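Local coordinates for 6b protein (Agrobacterium vitis, PDB 3AQ2), which disturbs plant cell proliferation and has an ADP-ribosylation fold, probably acting as a toxin that involves the host miRNA machinery, at residues E53-Y58 and E186-D191; R64-Y69 and L135-S140; Q141-I146 and Y159-N164. All coordinates share one frame; numbering follows the deposited sequence.

Contact 1: E53-Y58 and E186-D191; sequences EYDDEY and EFQLSD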
loop_
_atom_site.group_PDB
_atom_site.type_symbol
_atom_site.label_atom_id
_atom_site.label_comp_id
_atom_site.label_asym_id
_atom_site.label_seq_id
_atom_site.Cartn_x
_atom_site.Cartn_y
_atom_site.Cartn_z
ATOM N N GLU A 53 -23.332 -4.279 -7.616
ATOM C CA GLU A 53 -23.077 -4.084 -6.181
ATOM C C GLU A 53 -21.591 -4.234 -5.926
ATOM O O GLU A 53 -20.866 -4.761 -6.765
ATOM C CB GLU A 53 -23.787 -5.141 -5.340
ATOM C CG GLU A 53 -25.313 -5.152 -5.399
ATOM C CD GLU A 53 -25.929 -6.131 -4.401
ATOM O OE1 GLU A 53 -25.218 -7.042 -3.915
ATOM O OE2 GLU A 53 -27.137 -5.996 -4.100
ATOM N N TYR A 54 -21.139 -3.790 -4.755
ATOM C CA TYR A 54 -19.733 -3.951 -4.396
ATOM C C TYR A 54 -19.466 -5.344 -3.833
ATOM O O TYR A 54 -20.376 -5.989 -3.306
ATOM C CB TYR A 54 -19.325 -2.928 -3.343
ATOM C CG TYR A 54 -19.298 -1.496 -3.816
ATOM C CD1 TYR A 54 -20.245 -0.582 -3.359
ATOM C CD2 TYR A 54 -18.313 -1.052 -4.697
ATOM C CE1 TYR A 54 -20.221 0.746 -3.772
ATOM C CE2 TYR A 54 -18.277 0.276 -5.120
ATOM C CZ TYR A 54 -19.229 1.167 -4.652
ATOM O OH TYR A 54 -19.187 2.485 -5.057
ATOM N N ASP A 55 -18.216 -5.794 -3.929
ATOM C CA ASP A 55 -17.809 -7.013 -3.210
ATOM C C ASP A 55 -17.647 -6.718 -1.711
ATOM O O ASP A 55 -18.080 -5.662 -1.234
ATOM C CB ASP A 55 -16.582 -7.697 -3.856
ATOM C CG ASP A 55 -15.264 -6.938 -3.647
ATOM O OD1 ASP A 55 -15.181 -6.006 -2.806
ATOM O OD2 ASP A 55 -14.285 -7.312 -4.333
ATOM N N ASP A 56 -17.045 -7.639 -0.965
ATOM C CA ASP A 56 -17.031 -7.501 0.494
ATOM C C ASP A 56 -15.865 -6.674 1.060
ATOM O O ASP A 56 -15.823 -6.429 2.266
ATOM C CB ASP A 56 -17.077 -8.873 1.169
ATOM C CG ASP A 56 -18.392 -9.587 0.939
ATOM O OD1 ASP A 56 -19.454 -8.938 1.069
ATOM O OD2 ASP A 56 -18.373 -10.801 0.632
ATOM N N GLU A 57 -14.941 -6.240 0.208
ATOM C CA GLU A 57 -13.733 -5.553 0.698
ATOM C C GLU A 57 -13.984 -4.058 0.878
ATOM O O GLU A 57 -14.501 -3.403 -0.031
ATOM C CB GLU A 57 -12.546 -5.788 -0.239
ATOM C CG GLU A 57 -11.221 -5.340 0.370
ATOM C CD GLU A 57 -9.988 -5.844 -0.382
ATOM O OE1 GLU A 57 -10.130 -6.434 -1.474
ATOM O OE2 GLU A 57 -8.874 -5.651 0.151
ATOM N N TYR A 58 -13.617 -3.517 2.039
ATOM C CA TYR A 58 -13.828 -2.092 2.302
ATOM C C TYR A 58 -12.614 -1.468 2.972
ATOM O O TYR A 58 -11.932 -2.127 3.758
ATOM C CB TYR A 58 -15.089 -1.873 3.156
ATOM C CG TYR A 58 -15.023 -2.512 4.531
ATOM C CD1 TYR A 58 -14.415 -1.846 5.589
ATOM C CD2 TYR A 58 -15.581 -3.770 4.776
ATOM C CE1 TYR A 58 -14.341 -2.408 6.860
ATOM C CE2 TYR A 58 -15.509 -4.349 6.059
ATOM C CZ TYR A 58 -14.880 -3.654 7.086
ATOM O OH TYR A 58 -14.784 -4.180 8.363
ATOM N N GLU A 186 -16.422 -12.314 -0.492
ATOM C CA GLU A 186 -16.008 -12.137 -1.874
ATOM C C GLU A 186 -15.010 -11.006 -1.975
ATOM O O GLU A 186 -15.312 -9.873 -1.617
ATOM C CB GLU A 186 -17.190 -11.834 -2.797
ATOM C CG GLU A 186 -16.751 -11.845 -4.258
ATOM C CD GLU A 186 -17.668 -11.080 -5.187
ATOM O OE1 GLU A 186 -18.879 -10.976 -4.898
ATOM O OE2 GLU A 186 -17.145 -10.587 -6.211
ATOM N N PHE A 187 -13.829 -11.333 -2.474
ATOM C CA PHE A 187 -12.801 -10.335 -2.715
ATOM C C PHE A 187 -11.808 -10.838 -3.758
ATOM O O PHE A 187 -11.779 -12.030 -4.086
ATOM C CB PHE A 187 -12.104 -9.934 -1.398
ATOM C CG PHE A 187 -11.501 -11.092 -0.646
ATOM C CD1 PHE A 187 -10.250 -11.602 -1.008
ATOM C CD2 PHE A 187 -12.169 -11.656 0.437
ATOM C CE1 PHE A 187 -9.683 -12.675 -0.309
ATOM C CE2 PHE A 187 -11.606 -12.721 1.149
ATOM C CZ PHE A 187 -10.366 -13.232 0.774
ATOM N N GLN A 188 -10.999 -9.925 -4.280
ATOM C CA GLN A 188 -10.072 -10.257 -5.361
ATOM C C GLN A 188 -8.860 -11.025 -4.875
ATOM O O GLN A 188 -8.293 -10.704 -3.836
ATOM C CB GLN A 188 -9.567 -8.984 -6.022
ATOM C CG GLN A 188 -10.613 -8.189 -6.720
ATOM C CD GLN A 188 -10.062 -6.845 -7.090
ATOM O OE1 GLN A 188 -9.523 -6.667 -8.183
ATOM N NE2 GLN A 188 -10.159 -5.891 -6.164
ATOM N N LEU A 189 -8.463 -12.020 -5.662
ATOM C CA LEU A 189 -7.226 -12.749 -5.445
ATOM C C LEU A 189 -6.479 -12.807 -6.766
ATOM O O LEU A 189 -6.837 -13.574 -7.666
ATOM C CB LEU A 189 -7.504 -14.161 -4.935
ATOM C CG LEU A 189 -7.776 -14.354 -3.445
ATOM C CD1 LEU A 189 -8.284 -15.774 -3.209
ATOM C CD2 LEU A 189 -6.522 -14.095 -2.626
ATOM N N SER A 190 -5.438 -11.990 -6.867
ATOM C CA SER A 190 -4.670 -11.835 -8.099
ATOM C C SER A 190 -3.339 -11.174 -7.767
ATOM O O SER A 190 -3.172 -10.572 -6.698
ATOM C CB SER A 190 -5.422 -10.950 -9.096
ATOM O OG SER A 190 -4.778 -10.962 -10.362
ATOM N N ASP A 191 -2.384 -11.263 -8.686
ATOM C CA ASP A 191 -1.116 -10.556 -8.470
ATOM C C ASP A 191 -1.205 -9.066 -8.806
ATOM O O ASP A 191 -0.299 -8.292 -8.487
ATOM C CB ASP A 191 0.016 -11.248 -9.212
ATOM C CG ASP A 191 0.325 -12.609 -8.622
ATOM O OD1 ASP A 191 0.656 -12.682 -7.415
ATOM O OD2 ASP A 191 0.225 -13.607 -9.363
HETATM O O HOH W 1 -11.574 -7.089 -3.701
HETATM O O HOH W 2 -14.492 -9.655 -5.985
#

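Contact 2: R64-Y69 and L135-S140; sequences RLTYVY and LAILMS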
loop_
_atom_site.group_PDB
_atom_site.type_symbol
_atom_site.label_atom_id
_atom_site.label_comp_id
_atom_site.label_asym_id
_atom_site.label_seq_id
_atom_site.Cartn_x
_atom_site.Cartn_y
_atom_site.Cartn_z
ATOM N N ARG A 64 -4.077 5.866 9.670
ATOM C CA ARG A 64 -2.959 6.485 8.976
ATOM C C ARG A 64 -2.669 5.725 7.689
ATOM O O ARG A 64 -3.045 4.557 7.543
ATOM C CB ARG A 64 -1.720 6.505 9.873
ATOM C CG ARG A 64 -1.916 7.322 11.132
ATOM C CD ARG A 64 -0.699 7.268 12.037
ATOM N NE ARG A 64 -0.424 5.908 12.494
ATOM C CZ ARG A 64 0.520 5.590 13.376
ATOM N NH1 ARG A 64 1.284 6.535 13.916
ATOM N NH2 ARG A 64 0.692 4.324 13.721
ATOM N N LEU A 65 -1.989 6.396 6.769
ATOM C CA LEU A 65 -1.495 5.746 5.567
ATOM C C LEU A 65 -0.484 4.657 5.902
ATOM O O LEU A 65 0.286 4.771 6.874
ATOM C CB LEU A 65 -0.825 6.771 4.652
ATOM C CG LEU A 65 -1.696 7.898 4.094
ATOM C CD1 LEU A 65 -0.820 8.889 3.346
ATOM C CD2 LEU A 65 -2.797 7.349 3.172
ATOM N N THR A 66 -0.488 3.608 5.093
ATOM C CA THR A 66 0.622 2.644 5.069
ATOM C C THR A 66 1.177 2.570 3.650
ATOM O O THR A 66 0.571 3.106 2.705
ATOM C CB THR A 66 0.227 1.253 5.611
ATOM O OG1 THR A 66 -0.919 0.763 4.904
ATOM C CG2 THR A 66 -0.095 1.339 7.120
ATOM N N TYR A 67 2.311 1.898 3.501
ATOM C CA TYR A 67 3.107 1.995 2.274
ATOM C C TYR A 67 3.384 0.637 1.666
ATOM O O TYR A 67 3.747 -0.309 2.375
ATOM C CB TYR A 67 4.413 2.769 2.557
ATOM C CG TYR A 67 4.098 4.131 3.140
ATOM C CD1 TYR A 67 4.042 4.336 4.520
ATOM C CD2 TYR A 67 3.799 5.202 2.302
ATOM C CE1 TYR A 67 3.706 5.591 5.042
ATOM C CE2 TYR A 67 3.465 6.450 2.815
ATOM C CZ TYR A 67 3.417 6.637 4.177
ATOM O OH TYR A 67 3.100 7.882 4.684
ATOM N N VAL A 68 3.185 0.545 0.354
ATOM C CA VAL A 68 3.569 -0.649 -0.402
ATOM C C VAL A 68 4.703 -0.204 -1.322
ATOM O O VAL A 68 4.512 0.619 -2.210
ATOM C CB VAL A 68 2.394 -1.269 -1.205
ATOM C CG1 VAL A 68 2.884 -2.425 -2.059
ATOM C CG2 VAL A 68 1.292 -1.741 -0.247
ATOM N N TYR A 69 5.897 -0.734 -1.065
ATOM C CA TYR A 69 7.087 -0.329 -1.803
ATOM C C TYR A 69 7.183 -1.030 -3.159
ATOM O O TYR A 69 6.878 -2.224 -3.281
ATOM C CB TYR A 69 8.333 -0.529 -0.929
ATOM C CG TYR A 69 8.318 0.454 0.217
ATOM C CD1 TYR A 69 7.803 0.102 1.475
ATOM C CD2 TYR A 69 8.737 1.771 0.017
ATOM C CE1 TYR A 69 7.760 1.035 2.516
ATOM C CE2 TYR A 69 8.696 2.710 1.054
ATOM C CZ TYR A 69 8.212 2.342 2.291
ATOM O OH TYR A 69 8.172 3.298 3.285
ATOM N N LEU A 135 3.652 3.196 -3.110
ATOM C CA LEU A 135 2.223 3.464 -3.174
ATOM C C LEU A 135 1.766 3.693 -1.735
ATOM O O LEU A 135 2.038 2.878 -0.856
ATOM C CB LEU A 135 1.493 2.244 -3.763
ATOM C CG LEU A 135 1.956 1.813 -5.163
ATOM C CD1 LEU A 135 1.329 0.479 -5.546
ATOM C CD2 LEU A 135 1.623 2.893 -6.172
ATOM N N ALA A 136 1.101 4.814 -1.486
ATOM C CA ALA A 136 0.519 5.088 -0.175
ATOM C C ALA A 136 -0.954 4.697 -0.205
ATOM O O ALA A 136 -1.707 5.123 -1.093
ATOM C CB ALA A 136 0.706 6.562 0.183
ATOM N N ILE A 137 -1.360 3.876 0.765
ATOM C CA ILE A 137 -2.715 3.344 0.789
ATOM C C ILE A 137 -3.361 3.460 2.155
ATOM O O ILE A 137 -2.671 3.619 3.172
ATOM C CB ILE A 137 -2.756 1.840 0.385
ATOM C CG1 ILE A 137 -1.931 0.980 1.369
ATOM C CG2 ILE A 137 -2.348 1.651 -1.099
ATOM C CD1 ILE A 137 -2.243 -0.523 1.247
ATOM N N LEU A 138 -4.688 3.407 2.155
ATOM C CA LEU A 138 -5.447 3.088 3.352
ATOM C C LEU A 138 -5.850 1.624 3.215
ATOM O O LEU A 138 -6.325 1.187 2.155
ATOM C CB LEU A 138 -6.665 4.000 3.471
ATOM C CG LEU A 138 -6.249 5.430 3.829
ATOM C CD1 LEU A 138 -7.355 6.406 3.485
ATOM C CD2 LEU A 138 -5.866 5.551 5.310
ATOM N N MET A 139 -5.600 0.850 4.268
ATOM C CA MET A 139 -5.796 -0.597 4.206
ATOM C C MET A 139 -7.255 -1.001 4.422
ATOM O O MET A 139 -7.989 -0.373 5.200
ATOM C CB MET A 139 -4.927 -1.288 5.257
ATOM C CG MET A 139 -3.451 -1.213 4.918
ATOM S SD MET A 139 -2.423 -1.925 6.215
ATOM C CE MET A 139 -2.914 -0.905 7.603
ATOM N N SER A 140 -7.653 -2.051 3.708
ATOM C CA SER A 140 -8.962 -2.663 3.875
ATOM C C SER A 140 -8.988 -3.579 5.103
ATOM O O SER A 140 -7.962 -3.794 5.754
ATOM C CB SER A 140 -9.296 -3.485 2.637
ATOM O OG SER A 140 -8.516 -4.666 2.642
HETATM O O HOH W 3 -3.539 2.136 6.005
#

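Contact 3: Q141-I146 and Y159-N164; sequences QLFIRI and YARQGN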
loop_
_atom_site.group_PDB
_atom_site.type_symbol
_atom_site.label_atom_id
_atom_site.label_comp_id
_atom_site.label_asym_id
_atom_site.label_seq_id
_atom_site.Cartn_x
_atom_site.Cartn_y
_atom_site.Cartn_z
ATOM N N GLN A 141 -10.151 -4.149 5.396
ATOM C CA GLN A 141 -10.270 -5.027 6.557
ATOM C C GLN A 141 -9.536 -6.355 6.328
ATOM O O GLN A 141 -9.340 -7.126 7.269
ATOM C CB GLN A 141 -11.736 -5.247 6.957
ATOM C CG GLN A 141 -12.440 -6.421 6.259
ATOM C CD GLN A 141 -12.943 -6.112 4.841
ATOM O OE1 GLN A 141 -12.405 -5.263 4.128
ATOM N NE2 GLN A 141 -13.973 -6.838 4.431
ATOM N N LEU A 142 -9.119 -6.606 5.087
ATOM C CA LEU A 142 -8.404 -7.848 4.766
ATOM C C LEU A 142 -6.915 -7.795 5.099
ATOM O O LEU A 142 -6.218 -8.814 5.004
ATOM C CB LEU A 142 -8.622 -8.248 3.306
ATOM C CG LEU A 142 -10.074 -8.448 2.878
ATOM C CD1 LEU A 142 -10.108 -8.821 1.417
ATOM C CD2 LEU A 142 -10.775 -9.512 3.716
ATOM N N PHE A 143 -6.415 -6.619 5.466
ATOM C CA PHE A 143 -5.035 -6.522 5.940
ATOM C C PHE A 143 -5.002 -6.876 7.426
ATOM O O PHE A 143 -5.752 -6.296 8.231
ATOM C CB PHE A 143 -4.502 -5.101 5.746
ATOM C CG PHE A 143 -4.080 -4.787 4.324
ATOM C CD1 PHE A 143 -5.027 -4.381 3.378
ATOM C CD2 PHE A 143 -2.742 -4.879 3.936
ATOM C CE1 PHE A 143 -4.640 -4.071 2.064
ATOM C CE2 PHE A 143 -2.349 -4.574 2.633
ATOM C CZ PHE A 143 -3.307 -4.154 1.694
ATOM N N ILE A 144 -4.138 -7.815 7.793
ATOM C CA ILE A 144 -3.946 -8.177 9.188
ATOM C C ILE A 144 -2.550 -7.742 9.605
ATOM O O ILE A 144 -1.629 -7.766 8.779
ATOM C CB ILE A 144 -4.130 -9.701 9.418
ATOM C CG1 ILE A 144 -3.189 -10.515 8.516
ATOM C CG2 ILE A 144 -5.603 -10.099 9.199
ATOM C CD1 ILE A 144 -3.015 -11.969 8.948
ATOM N N ARG A 145 -2.389 -7.317 10.857
ATOM C CA ARG A 145 -1.056 -6.970 11.361
ATOM C C ARG A 145 -0.250 -8.240 11.588
ATOM O O ARG A 145 -0.731 -9.158 12.247
ATOM C CB ARG A 145 -1.161 -6.194 12.669
ATOM C CG ARG A 145 0.190 -5.675 13.132
ATOM C CD ARG A 145 0.036 -4.281 13.615
ATOM N NE ARG A 145 1.187 -3.835 14.383
ATOM C CZ ARG A 145 1.284 -2.612 14.877
ATOM N NH1 ARG A 145 0.318 -1.731 14.625
ATOM N NH2 ARG A 145 2.335 -2.268 15.591
ATOM N N ILE A 146 0.972 -8.273 11.055
ATOM C CA ILE A 146 1.838 -9.456 11.125
ATOM C C ILE A 146 3.066 -9.298 12.026
ATOM O O ILE A 146 3.617 -10.290 12.510
ATOM C CB ILE A 146 2.284 -9.923 9.710
ATOM C CG1 ILE A 146 3.111 -8.829 9.002
ATOM C CG2 ILE A 146 1.070 -10.326 8.888
ATOM C CD1 ILE A 146 3.832 -9.300 7.702
ATOM N N TYR A 159 1.836 -5.264 7.820
ATOM C CA TYR A 159 0.490 -5.781 7.542
ATOM C C TYR A 159 0.517 -6.609 6.287
ATOM O O TYR A 159 1.304 -6.343 5.384
ATOM C CB TYR A 159 -0.510 -4.634 7.348
ATOM C CG TYR A 159 -0.586 -3.690 8.529
ATOM C CD1 TYR A 159 0.335 -2.656 8.671
ATOM C CD2 TYR A 159 -1.585 -3.829 9.486
ATOM C CE1 TYR A 159 0.283 -1.780 9.756
ATOM C CE2 TYR A 159 -1.653 -2.951 10.585
ATOM C CZ TYR A 159 -0.718 -1.938 10.700
ATOM O OH TYR A 159 -0.789 -1.078 11.777
ATOM N N ALA A 160 -0.359 -7.604 6.214
ATOM C CA ALA A 160 -0.460 -8.394 4.996
ATOM C C ALA A 160 -1.907 -8.642 4.627
ATOM O O ALA A 160 -2.717 -8.982 5.502
ATOM C CB ALA A 160 0.258 -9.710 5.173
ATOM N N ARG A 161 -2.209 -8.443 3.342
ATOM C CA ARG A 161 -3.466 -8.875 2.731
ATOM C C ARG A 161 -3.203 -10.217 2.065
ATOM O O ARG A 161 -2.351 -10.321 1.164
ATOM C CB ARG A 161 -3.918 -7.858 1.681
ATOM C CG ARG A 161 -5.251 -8.177 1.028
ATOM C CD ARG A 161 -5.517 -7.168 -0.103
ATOM N NE ARG A 161 -6.826 -7.376 -0.725
ATOM C CZ ARG A 161 -7.081 -8.330 -1.626
ATOM N NH1 ARG A 161 -6.116 -9.171 -2.000
ATOM N NH2 ARG A 161 -8.297 -8.447 -2.154
ATOM N N GLN A 162 -3.924 -11.247 2.507
ATOM C CA GLN A 162 -3.735 -12.608 1.986
ATOM C C GLN A 162 -2.274 -13.094 2.139
ATOM O O GLN A 162 -1.603 -12.711 3.092
ATOM C CB GLN A 162 -4.278 -12.708 0.552
ATOM C CG GLN A 162 -5.789 -12.441 0.481
ATOM C CD GLN A 162 -6.614 -13.511 1.211
ATOM O OE1 GLN A 162 -7.156 -13.274 2.298
ATOM N NE2 GLN A 162 -6.691 -14.694 0.626
ATOM N N GLY A 163 -1.791 -13.953 1.239
ATOM C CA GLY A 163 -0.406 -14.432 1.321
ATOM C C GLY A 163 -0.106 -15.478 2.396
ATOM O O GLY A 163 1.066 -15.768 2.651
ATOM N N ASN A 164 -1.132 -16.035 3.038
ATOM C CA ASN A 164 -0.913 -17.116 4.033
ATOM C C ASN A 164 -0.072 -16.712 5.270
ATOM O O ASN A 164 0.519 -17.564 5.950
ATOM C CB ASN A 164 -0.280 -18.359 3.376
ATOM C CG ASN A 164 -1.194 -19.051 2.369
ATOM O OD1 ASN A 164 -2.421 -19.045 2.493
ATOM N ND2 ASN A 164 -0.579 -19.681 1.371
HETATM O O HOH W 4 -6.255 -11.338 4.237
#

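Contact 1: E53-Y58 and E186-D191
Asp-56 and Glu-186 join two loops through a pair of bonds. The amide of Asp-56 donates to Glu-186 O at 2.9 Å, and the amide of Glu-186 returns a nearly straight bond (175°) to Asp-56 OD2 at 2.7 Å, meeting that carboxylate on its anti side. Asp-55 also points toward residues 186-191: its CB lies 3.4 Å from Glu-186 O. With CG between N and the carbonyl carbon (chi1 72°), OD1 accepts from the amide of Glu-57, an Asx turn, from above the carboxylate plane. The extended side chain of Glu-57 crosses that of Phe-187 at about a right angle; Glu-57 OE1 lies 4.0 Å from Phe-187 CB, with carboxylate and ring planes 72° apart. One water has four partners: it donates to Asp-55 OD2 and Glu-57 OE1 and accepts from Gln-188 N and NE2. A second bridges Asp-55 OD2 to Glu-186 OE2. Glu-57 OE1 also forms a salt bridge with Arg-161 and OE2 bonds to Ser-140, while Ser-47 OG and Val-48 N hold the Glu-186 carboxylate; Gln-188 NE2 also bonds to His-194 O. Carboxylates are crowded here (Asp-55 OD2 is 4.7 Å from Glu-186 OE2), and the amides, the waters and, for Glu-57, Arg-161 probably ease the repulsion.

Contact 2: R64-Y69 and L135-S140
Thr-66 and Met-139 meet at the end of a buried antiparallel strand pair, their side chains crossing at about a right angle. From Met-139 CB the chain goes beside the backbone N (chi1 -70°) to CG, which lies 3.2 Å from Thr-66 OG1. Met-139 SD follows, 3.3 Å from Thr-66 OG1, and a bend at chi3 (-58°) turns Met-139 CE back against Thr-66 CG2 at 3.6 Å. The methionine tip therefore rests on both branches of the threonine. OG1 takes its place between N and the carbonyl carbon of Thr-66, where it also bonds to a water at 3.2 Å. That water donates to Arg-64 O and accepts from the amide of Met-139, with a weak bond to Ile-137 O, and so ties the two segments where the strand pairing ends.

Strands 66-70 and 133-137 are neighbours in the mixed sheet of the ADP-ribosylation fold, and strand 66-70 also bonds, through the backbone of Tyr-67, to Thr-96 of strand 93-96. Thr-66 with Ile-137 and Val-68 with Leu-135 are hydrogen-bonded pairs, each held by two backbone bonds; Tyr-67 with Ala-136 between them is a non-hydrogen-bonded pair. Thr-66, Val-68, Leu-135 and Ile-137 share one face of the sheet, where Val-68 CG2 approaches Ile-137 CD1 at 4.0 Å and Leu-84 of strand 83-85 packs on Val-68, Leu-135 and Ile-137. Tyr-67 and Ala-136 occupy the other face under helix 20-38, with Leu-27 touching both and Tyr-67 CE2 lying 3.8 Å from Ala-136 CB. Beyond the bridges Leu-65 brings CD2 to Leu-138 CG at 4.0 Å, while Leu-138 CD2 lies 3.7 Å from Arg-64 O; Arg-31 and Phe-34 of the same helix touch Leu-65 and Leu-138 respectively.

Contact 3: Q141-I146 and Y159-N164
Here the open end of a beta hairpin, strands 143-151 and 154-161, is held by an antiparallel strand pairing with aromatic and arginine side chains laid along one face. Ile-144 and Ala-160 form a hydrogen-bonded pair: Ile-144 N donates to Ala-160 O from above the carbonyl plane, and Ala-160 N donates back to Ile-144 O in the carbonyl plane, both at 2.9 Å. Arg-145 with Tyr-159 is a non-hydrogen-bonded pair; diagonally, Phe-143 CD2 touches Tyr-159 CB. The Phe-143 ring receives Arg-161 CB over the centre of one face, 3.6 Å from its centroid and 7° off the normal, a CH-pi contact. The Arg-161 chain, extended to NE, carries CD to 3.9 Å from Phe-143 CE1, and a turn at chi4 (-79°) sets Arg-161 NH2 4.0 Å from Leu-142 CD1; NH2 forms a salt bridge with Glu-57 OE1 and bonds to Gln-188 O. Arg-145 crosses Tyr-159 obliquely, its CD 3.7 Å from Tyr-159 CE2 and its NH1 making a weak, bent bond to the OH, while its NH2 bonds to Thr-148. On the side of Ala-160, its CB meets Ile-146 CG2 at 3.9 Å. A water donates to Leu-142 O and Gln-162 OE1 and accepts from Gln-162 N just beyond the strands. The hairpin joins strand 93-96 through Tyr-159 and Arg-161, making the three-stranded antiparallel sheet of this ADP-ribosylation fold.

Contact 2 lies about 3 Å from the centre of the chain, measured between centres, while contact 1 joins loops nearer the periphery. The centres of contacts 1 and 2 are about 17 Å apart, those of 2 and 3 about 12 Å, and those of 1 and 3 about 14 Å. Along the chain, contact 1 spans both others, and contact 2 closes just before contact 3 opens. Residues 135-140 run directly into 141-146, linking the mixed sheet to the three-stranded one; strand 93-96 bonds both to the hairpin of contact 3 and to strand 66-70 of contact 2. Met-139 packs on Tyr-159, and Ile-137 on Phe-143. Arg-161 and Ser-140 tie the peripheral loops to this two-sheet core.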